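Local structure of arylesterase (Sulfolobus solfataricus, 5L2P) at residues A[48-53]-A[63-68]; A[181-186]-A[246-251]. The protein hydrolyses aromatic esters, p-nitrophenyl esters of fatty acids and aryl dialkyl phosphates such as paraoxon, acting as a serine esterase of broad specificity. All blocks are in the same frame, centred on the assembly; numbering follows the deposited sequence.

Interaction 1: residues A[48-53]-A[63-68]; sequences GETRDM and PIRIYS
Arg-51 and Ile-66 form the middle hydrogen-bonded pair of these two antiparallel segments, with Ile-66 N to Arg-51 O at 2.8 Å and a return bond from Arg-51 N to Ile-66 O. Met-53 with Ile-64 and Glu-49 with Ser-68 repeat the pattern, the nearly straight Ser-68 N to Glu-49 O bond (2.9 Å) closing one end. There Gly-48 also faces Ser-68, its N giving a weak second bond to Ser-68 O, and the result is a classic beta bulge.

On the face of Asp-52 and Arg-65 the link is a salt bridge. Asp-52 OD1 lies 2.7 Å from Arg-65 NH1 but above the guanidinium, the carboxylate and guanidinium planes 63° apart, which makes this a pairing of charges without an aimed N-H. A bend at chi3 (-57°) lays the guanidinium beside Thr-50, whose CG2 meets its edge 3.4 Å from NH1, while NH2 pairs with Glu-92. A leucine in place of Arg-65 would probably leave Asp-52 and Glu-92 without their shared cation.

The opposite face, with Met-53, Ile-64 and Ile-66, carries the apolar contacts: Met-53 CG runs alongside Ile-64 CG1 at 3.6 Å, and Ile-66 lies under one face of the Arg-51 guanidinium, which also pairs at long range with Glu-49.

Strand 61-68 is hydrogen-bonded in turn to strand 108-112; Trp-135 of helix 124-138 touches Met-53 and Ile-64, whereas Tyr-67 packs on helix 95-105, its OH hydrogen-bonded to Asp-95.

Interaction 2: residues A[181-186]-A[246-251]; sequences PVVPFV and VTAEYD
Val-183 N gives its hydrogen to Val-246 O at 2.7 Å, the N-H...O angle being 149°. On the other side of Val-182, Val-246 N reaches Pro-181 O at 3.3 Å, in the carbonyl plane, and the two bonds together make a single bridge between Val-182 and Val-246 where strands 178-182 and 242-248 approach their C-terminal ends. Side chains add a looser apolar layer: Val-182 CG1 comes to 4.3 Å from Val-246 CB, and Val-183 CG1 lies 4.3 Å from Ala-248 CB.

Beyond the strands, the Asp-251 side chain returns toward Val-183. With CG anti to the backbone N (chi1 -177°), the carboxylate brings OD2 within 3.5 Å of Val-183 CG1, an apolar flank for an oxygen hydrogen-bonded to His-281 ND1. The second oxygen, OD1, takes the backbone N of Leu-253, so that both carboxylate oxygens are engaged and the group's rotation is probably fixed. Val-183 also packs against Ile-155, just ahead of Ser-156.

Neighbouring parallel strands that carry the acid in the loop after one of them are characteristic of the alpha/beta hydrolase fold, in which Asp-251 is inferred to complete a Ser-His-Asp catalytic triad with Ser-156 and His-281.

Interactions 1 and 2 belong to one mixed sheet but serve it in different places. Their centres are 27 Å apart and their nearest atoms about 15 Å, with strands 108-112, 77-81 and 150-155 lying between them in the sheet order. Interaction 1 is the antiparallel hairpin at one margin, its centre 18 Å from that of the chain and away from the annotated sites. Interaction 2, on the opposite side of the chain's centre, is buried among parallel strands; there the side chain of Val-183 lies about 4 Å from that of Ser-156, and that of Asp-251 about 3 Å from that of His-281, both inferred active-site residues.

Interaction 1: residues A[48-53]-A[63-68]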
ATOM      1  N   GLY A  48      23.782  18.077 -31.381  1.00 63.41           N
ATOM      2  CA  GLY A  48      24.601  19.068 -32.055  1.00 63.76           C
ATOM      3  C   GLY A  48      26.005  18.517 -32.280  1.00 64.25           C
ATOM      4  O   GLY A  48      26.535  18.586 -33.356  1.00 68.67           O
ATOM      5  N   GLU A  49      26.612  17.967 -31.241  1.00 66.21           N
ATOM      6  CA  GLU A  49      27.965  17.470 -31.307  1.00 64.44           C
ATOM      7  C   GLU A  49      28.247  16.477 -30.168  1.00 63.69           C
ATOM      8  O   GLU A  49      27.594  16.468 -29.149  1.00 59.68           O
ATOM      9  CB  GLU A  49      28.925  18.645 -31.182  1.00 68.82           C
ATOM     10  CG  GLU A  49      30.348  18.342 -31.643  1.00 70.93           C
ATOM     11  CD  GLU A  49      31.337  19.427 -31.251  1.00 74.14           C
ATOM     12  OE1 GLU A  49      30.913  20.538 -30.864  1.00 78.25           O
ATOM     13  OE2 GLU A  49      32.549  19.177 -31.340  1.00 82.64           O
ATOM     14  N   THR A  50      29.256  15.635 -30.363  1.00 66.40           N
ATOM     15  CA  THR A  50      29.694  14.629 -29.405  1.00 64.47           C
ATOM     16  C   THR A  50      31.205  14.620 -29.402  1.00 65.28           C
ATOM     17  O   THR A  50      31.825  14.566 -30.457  1.00 72.49           O
ATOM     18  CB  THR A  50      29.159  13.248 -29.825  1.00 64.66           C
ATOM     19  OG1 THR A  50      27.769  13.182 -29.467  1.00 66.39           O
ATOM     20  CG2 THR A  50      29.877  12.117 -29.162  1.00 65.17           C
ATOM     21  N   ARG A  51      31.804  14.652 -28.222  1.00 63.87           N
ATOM     22  CA  ARG A  51      33.252  14.709 -28.099  1.00 64.96           C
ATOM     23  C   ARG A  51      33.680  13.802 -26.954  1.00 64.34           C
ATOM     24  O   ARG A  51      33.225  13.972 -25.825  1.00 60.67           O
ATOM     25  CB  ARG A  51      33.708  16.149 -27.867  1.00 70.76           C
ATOM     26  CG  ARG A  51      35.205  16.386 -27.753  1.00 75.88           C
ATOM     27  CD  ARG A  51      35.574  17.872 -27.879  1.00 81.40           C
ATOM     28  NE  ARG A  51      35.132  18.709 -26.733  1.00 82.72           N
ATOM     29  CZ  ARG A  51      33.992  19.418 -26.670  1.00 85.45           C
ATOM     30  NH1 ARG A  51      33.111  19.448 -27.675  1.00 86.06           N
ATOM     31  NH2 ARG A  51      33.713  20.138 -25.575  1.00 88.56           N
ATOM     32  N   ASP A  52      34.520  12.812 -27.268  1.00 66.58           N
ATOM     33  CA  ASP A  52      35.084  11.921 -26.256  1.00 64.44           C
ATOM     34  C   ASP A  52      36.407  12.467 -25.806  1.00 62.60           C
ATOM     35  O   ASP A  52      37.128  13.024 -26.608  1.00 60.29           O
ATOM     36  CB  ASP A  52      35.300  10.533 -26.815  1.00 67.65           C
ATOM     37  CG  ASP A  52      34.020   9.743 -26.960  1.00 70.71           C
ATOM     38  OD1 ASP A  52      32.998  10.124 -26.389  1.00 65.84           O
ATOM     39  OD2 ASP A  52      34.066   8.694 -27.641  1.00 81.82           O
ATOM     40  N   MET A  53      36.708  12.325 -24.522  1.00 61.68           N
ATOM     41  CA  MET A  53      38.002  12.745 -23.967  1.00 63.91           C
ATOM     42  C   MET A  53      38.257  12.083 -22.620  1.00 60.82           C
ATOM     43  O   MET A  53      37.426  11.321 -22.162  1.00 62.42           O
ATOM     44  CB  MET A  53      38.096  14.271 -23.846  1.00 68.09           C
ATOM     45  CG  MET A  53      37.213  14.946 -22.805  1.00 68.36           C
ATOM     46  SD  MET A  53      37.807  16.657 -22.535  1.00 76.24           S
ATOM     47  CE  MET A  53      37.592  17.401 -24.170  1.00 76.00           C
ATOM     48  N   PRO A  63      37.422   8.433 -18.594  1.00 50.60           N
ATOM     49  CA  PRO A  63      36.811   8.816 -19.872  1.00 50.08           C
ATOM     50  C   PRO A  63      35.466   9.545 -19.669  1.00 48.99           C
ATOM     51  O   PRO A  63      34.692   9.169 -18.811  1.00 47.06           O
ATOM     52  CB  PRO A  63      36.599   7.474 -20.608  1.00 48.89           C
ATOM     53  CG  PRO A  63      37.326   6.465 -19.810  1.00 49.91           C
ATOM     54  CD  PRO A  63      37.425   6.978 -18.396  1.00 49.61           C
ATOM     55  N   ILE A  64      35.222  10.569 -20.473  1.00 49.63           N
ATOM     56  CA  ILE A  64      33.951  11.243 -20.510  1.00 50.14           C
ATOM     57  C   ILE A  64      33.498  11.483 -21.940  1.00 50.24           C
ATOM     58  O   ILE A  64      34.291  11.418 -22.859  1.00 48.45           O
ATOM     59  CB  ILE A  64      33.999  12.599 -19.756  1.00 50.73           C
ATOM     60  CG1 ILE A  64      35.059  13.505 -20.344  1.00 51.91           C
ATOM     61  CG2 ILE A  64      34.300  12.367 -18.287  1.00 51.28           C
ATOM     62  CD1 ILE A  64      34.958  14.933 -19.805  1.00 52.29           C
ATOM     63  N   ARG A  65      32.196  11.738 -22.107  1.00 50.66           N
ATOM     64  CA  ARG A  65      31.659  12.159 -23.389  1.00 49.40           C
ATOM     65  C   ARG A  65      30.862  13.449 -23.150  1.00 49.98           C
ATOM     66  O   ARG A  65      29.997  13.505 -22.292  1.00 48.03           O
ATOM     67  CB  ARG A  65      30.768  11.085 -23.981  1.00 50.87           C
ATOM     68  CG  ARG A  65      30.381  11.367 -25.448  1.00 52.94           C
ATOM     69  CD  ARG A  65      29.440  10.315 -26.069  1.00 53.95           C
ATOM     70  NE  ARG A  65      29.928   8.948 -26.043  1.00 55.97           N
ATOM     71  CZ  ARG A  65      30.699   8.409 -26.959  1.00 59.94           C
ATOM     72  NH1 ARG A  65      31.081   9.122 -28.003  1.00 64.85           N
ATOM     73  NH2 ARG A  65      31.083   7.154 -26.824  1.00 60.33           N
ATOM     74  N   ILE A  66      31.172  14.484 -23.919  1.00 50.66           N
ATOM     75  CA  ILE A  66      30.470  15.752 -23.862  1.00 50.34           C
ATOM     76  C   ILE A  66      29.441  15.822 -24.988  1.00 50.43           C
ATOM     77  O   ILE A  66      29.814  15.692 -26.176  1.00 47.17           O
ATOM     78  CB  ILE A  66      31.392  16.966 -24.094  1.00 52.48           C
ATOM     79  CG1 ILE A  66      32.756  16.832 -23.385  1.00 54.85           C
ATOM     80  CG2 ILE A  66      30.673  18.245 -23.677  1.00 51.48           C
ATOM     81  CD1 ILE A  66      32.666  16.372 -21.928  1.00 57.02           C
ATOM     82  N   TYR A  67      28.164  16.049 -24.607  1.00 51.00           N
ATOM     83  CA  TYR A  67      27.082  16.195 -25.585  1.00 51.78           C
ATOM     84  C   TYR A  67      26.689  17.640 -25.729  1.00 51.90           C
ATOM     85  O   TYR A  67      26.411  18.283 -24.747  1.00 53.51           O
ATOM     86  CB  TYR A  67      25.865  15.401 -25.170  1.00 51.05           C
ATOM     87  CG  TYR A  67      26.080  13.923 -25.008  1.00 51.55           C
ATOM     88  CD1 TYR A  67      26.691  13.394 -23.878  1.00 53.61           C
ATOM     89  CD2 TYR A  67      25.651  13.047 -25.957  1.00 51.17           C
ATOM     90  CE1 TYR A  67      26.872  12.017 -23.740  1.00 52.46           C
ATOM     91  CE2 TYR A  67      25.856  11.688 -25.840  1.00 51.59           C
ATOM     92  CZ  TYR A  67      26.454  11.184 -24.720  1.00 51.35           C
ATOM     93  OH  TYR A  67      26.603   9.840 -24.540  1.00 52.35           O
ATOM     94  N   SER A  68      26.653  18.141 -26.961  1.00 52.67           N
ATOM     95  CA  SER A  68      26.121  19.458 -27.234  1.00 53.55           C
ATOM     96  C   SER A  68      24.774  19.306 -27.895  1.00 54.04           C
ATOM     97  O   SER A  68      24.657  18.524 -28.817  1.00 52.59           O
ATOM     98  CB  SER A  68      27.022  20.215 -28.180  1.00 56.46           C
ATOM     99  OG  SER A  68      28.322  20.286 -27.677  1.00 59.89           O
TER

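Interaction 2: residues A[181-186]-A[246-251]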
ATOM      1  N   PRO A 181      18.109  11.925  -9.052  1.00 51.33           N
ATOM      2  CA  PRO A 181      18.212  10.476  -8.941  1.00 49.67           C
ATOM      3  C   PRO A 181      16.958   9.798  -9.453  1.00 49.96           C
ATOM      4  O   PRO A 181      15.857  10.004  -8.922  1.00 50.86           O
ATOM      5  CB  PRO A 181      18.395  10.246  -7.436  1.00 50.34           C
ATOM      6  CG  PRO A 181      17.811  11.442  -6.787  1.00 49.78           C
ATOM      7  CD  PRO A 181      17.791  12.566  -7.762  1.00 49.75           C
ATOM      8  N   VAL A 182      17.128   8.989 -10.489  1.00 50.17           N
ATOM      9  CA  VAL A 182      16.040   8.226 -11.057  1.00 47.60           C
ATOM     10  C   VAL A 182      16.198   6.776 -10.591  1.00 49.82           C
ATOM     11  O   VAL A 182      17.275   6.174 -10.672  1.00 52.08           O
ATOM     12  CB  VAL A 182      16.101   8.296 -12.575  1.00 49.85           C
ATOM     13  CG1 VAL A 182      15.018   7.423 -13.216  1.00 51.76           C
ATOM     14  CG2 VAL A 182      15.981   9.738 -13.018  1.00 49.29           C
ATOM     15  N   VAL A 183      15.102   6.212 -10.113  1.00 50.14           N
ATOM     16  CA  VAL A 183      15.093   4.887  -9.516  1.00 50.08           C
ATOM     17  C   VAL A 183      16.371   4.534  -8.720  1.00 48.37           C
ATOM     18  O   VAL A 183      16.891   3.436  -8.837  1.00 49.04           O
ATOM     19  CB  VAL A 183      14.735   3.810 -10.561  1.00 53.63           C
ATOM     20  CG1 VAL A 183      13.311   4.077 -11.099  1.00 55.28           C
ATOM     21  CG2 VAL A 183      15.777   3.759 -11.702  1.00 52.59           C
ATOM     22  N   PRO A 184      16.791   5.416  -7.823  1.00 47.23           N
ATOM     23  CA  PRO A 184      18.012   5.200  -7.092  1.00 47.80           C
ATOM     24  C   PRO A 184      18.038   4.072  -6.058  1.00 48.29           C
ATOM     25  O   PRO A 184      17.010   3.730  -5.442  1.00 52.51           O
ATOM     26  CB  PRO A 184      18.150   6.529  -6.301  1.00 51.58           C
ATOM     27  CG  PRO A 184      16.749   6.916  -5.994  1.00 49.92           C
ATOM     28  CD  PRO A 184      15.963   6.496  -7.212  1.00 50.53           C
ATOM     29  N   PHE A 185      19.240   3.544  -5.838  1.00 45.99           N
ATOM     30  CA  PHE A 185      19.568   2.782  -4.626  1.00 43.72           C
ATOM     31  C   PHE A 185      20.111   3.746  -3.575  1.00 44.70           C
ATOM     32  O   PHE A 185      21.108   4.430  -3.809  1.00 42.63           O
ATOM     33  CB  PHE A 185      20.610   1.704  -4.943  1.00 41.91           C
ATOM     34  CG  PHE A 185      21.064   0.921  -3.753  1.00 39.73           C
ATOM     35  CD1 PHE A 185      22.032   1.432  -2.879  1.00 39.55           C
ATOM     36  CD2 PHE A 185      20.531  -0.328  -3.480  1.00 38.30           C
ATOM     37  CE1 PHE A 185      22.464   0.694  -1.769  1.00 37.33           C
ATOM     38  CE2 PHE A 185      20.958  -1.046  -2.362  1.00 37.45           C
ATOM     39  CZ  PHE A 185      21.924  -0.526  -1.517  1.00 36.67           C
ATOM     40  N   VAL A 186      19.477   3.772  -2.399  1.00 45.14           N
ATOM     41  CA  VAL A 186      19.903   4.664  -1.302  1.00 45.24           C
ATOM     42  C   VAL A 186      20.075   3.977   0.046  1.00 47.34           C
ATOM     43  O   VAL A 186      20.500   4.614   1.007  1.00 52.04           O
ATOM     44  CB  VAL A 186      18.915   5.820  -1.110  1.00 44.95           C
ATOM     45  CG1 VAL A 186      18.961   6.745  -2.300  1.00 45.43           C
ATOM     46  CG2 VAL A 186      17.478   5.341  -0.881  1.00 43.82           C
ATOM     47  N   VAL A 246      12.573  10.181  -9.009  1.00 46.42           N
ATOM     48  CA  VAL A 246      11.624   9.461  -9.836  1.00 45.24           C
ATOM     49  C   VAL A 246      11.695   7.989  -9.468  1.00 44.66           C
ATOM     50  O   VAL A 246      12.785   7.449  -9.324  1.00 47.91           O
ATOM     51  CB  VAL A 246      11.921   9.650 -11.322  1.00 47.67           C
ATOM     52  CG1 VAL A 246      10.861   8.960 -12.198  1.00 50.05           C
ATOM     53  CG2 VAL A 246      11.961  11.118 -11.644  1.00 48.38           C
ATOM     54  N   THR A 247      10.534   7.368  -9.246  1.00 42.34           N
ATOM     55  CA  THR A 247      10.459   5.978  -8.925  1.00 39.98           C
ATOM     56  C   THR A 247       9.532   5.247  -9.916  1.00 40.99           C
ATOM     57  O   THR A 247       8.774   5.878 -10.669  1.00 41.11           O
ATOM     58  CB  THR A 247       9.976   5.747  -7.488  1.00 39.48           C
ATOM     59  OG1 THR A 247       8.697   6.357  -7.265  1.00 40.56           O
ATOM     60  CG2 THR A 247      10.986   6.268  -6.488  1.00 38.59           C
ATOM     61  N   ALA A 248       9.585   3.911  -9.886  1.00 39.33           N
ATOM     62  CA  ALA A 248       8.686   3.089 -10.641  1.00 38.87           C
ATOM     63  C   ALA A 248       7.864   2.182  -9.715  1.00 37.82           C
ATOM     64  O   ALA A 248       8.381   1.652  -8.729  1.00 37.01           O
ATOM     65  CB  ALA A 248       9.477   2.239 -11.617  1.00 39.59           C
ATOM     66  N   GLU A 249       6.605   1.937 -10.078  1.00 38.43           N
ATOM     67  CA  GLU A 249       5.687   1.180  -9.225  1.00 39.66           C
ATOM     68  C   GLU A 249       6.107  -0.254  -8.929  1.00 39.28           C
ATOM     69  O   GLU A 249       6.020  -0.722  -7.775  1.00 44.65           O
ATOM     70  CB  GLU A 249       4.276   1.214  -9.832  1.00 40.59           C
ATOM     71  CG  GLU A 249       3.196   0.517  -9.043  1.00 41.03           C
ATOM     72  CD  GLU A 249       1.865   0.585  -9.732  1.00 44.79           C
ATOM     73  OE1 GLU A 249       1.872   1.003 -10.923  1.00 43.90           O
ATOM     74  OE2 GLU A 249       0.808   0.249  -9.085  1.00 49.19           O
ATOM     75  N   TYR A 250       6.554  -0.977  -9.938  1.00 41.55           N
ATOM     76  CA  TYR A 250       6.903  -2.407  -9.747  1.00 43.16           C
ATOM     77  C   TYR A 250       8.419  -2.612  -9.760  1.00 43.29           C
ATOM     78  O   TYR A 250       8.949  -3.485 -10.431  1.00 45.85           O
ATOM     79  CB  TYR A 250       6.186  -3.243 -10.805  1.00 44.32           C
ATOM     80  CG  TYR A 250       4.697  -3.168 -10.608  1.00 45.08           C
ATOM     81  CD1 TYR A 250       4.084  -3.756  -9.500  1.00 44.84           C
ATOM     82  CD2 TYR A 250       3.915  -2.453 -11.489  1.00 46.91           C
ATOM     83  CE1 TYR A 250       2.725  -3.643  -9.305  1.00 47.84           C
ATOM     84  CE2 TYR A 250       2.550  -2.360 -11.307  1.00 49.26           C
ATOM     85  CZ  TYR A 250       1.967  -2.960 -10.209  1.00 49.86           C
ATOM     86  OH  TYR A 250       0.629  -2.872  -9.980  1.00 54.76           O
ATOM     87  N   ASP A 251       9.088  -1.763  -8.990  1.00 41.68           N
ATOM     88  CA  ASP A 251      10.505  -1.726  -8.812  1.00 40.61           C
ATOM     89  C   ASP A 251      10.759  -2.041  -7.355  1.00 41.88           C
ATOM     90  O   ASP A 251      10.125  -1.463  -6.480  1.00 43.24           O
ATOM     91  CB  ASP A 251      10.979  -0.322  -9.138  1.00 39.27           C
ATOM     92  CG  ASP A 251      12.508  -0.149  -9.057  1.00 40.06           C
ATOM     93  OD1 ASP A 251      13.213  -0.986  -8.440  1.00 38.33           O
ATOM     94  OD2 ASP A 251      12.977   0.872  -9.629  1.00 40.71           O
TER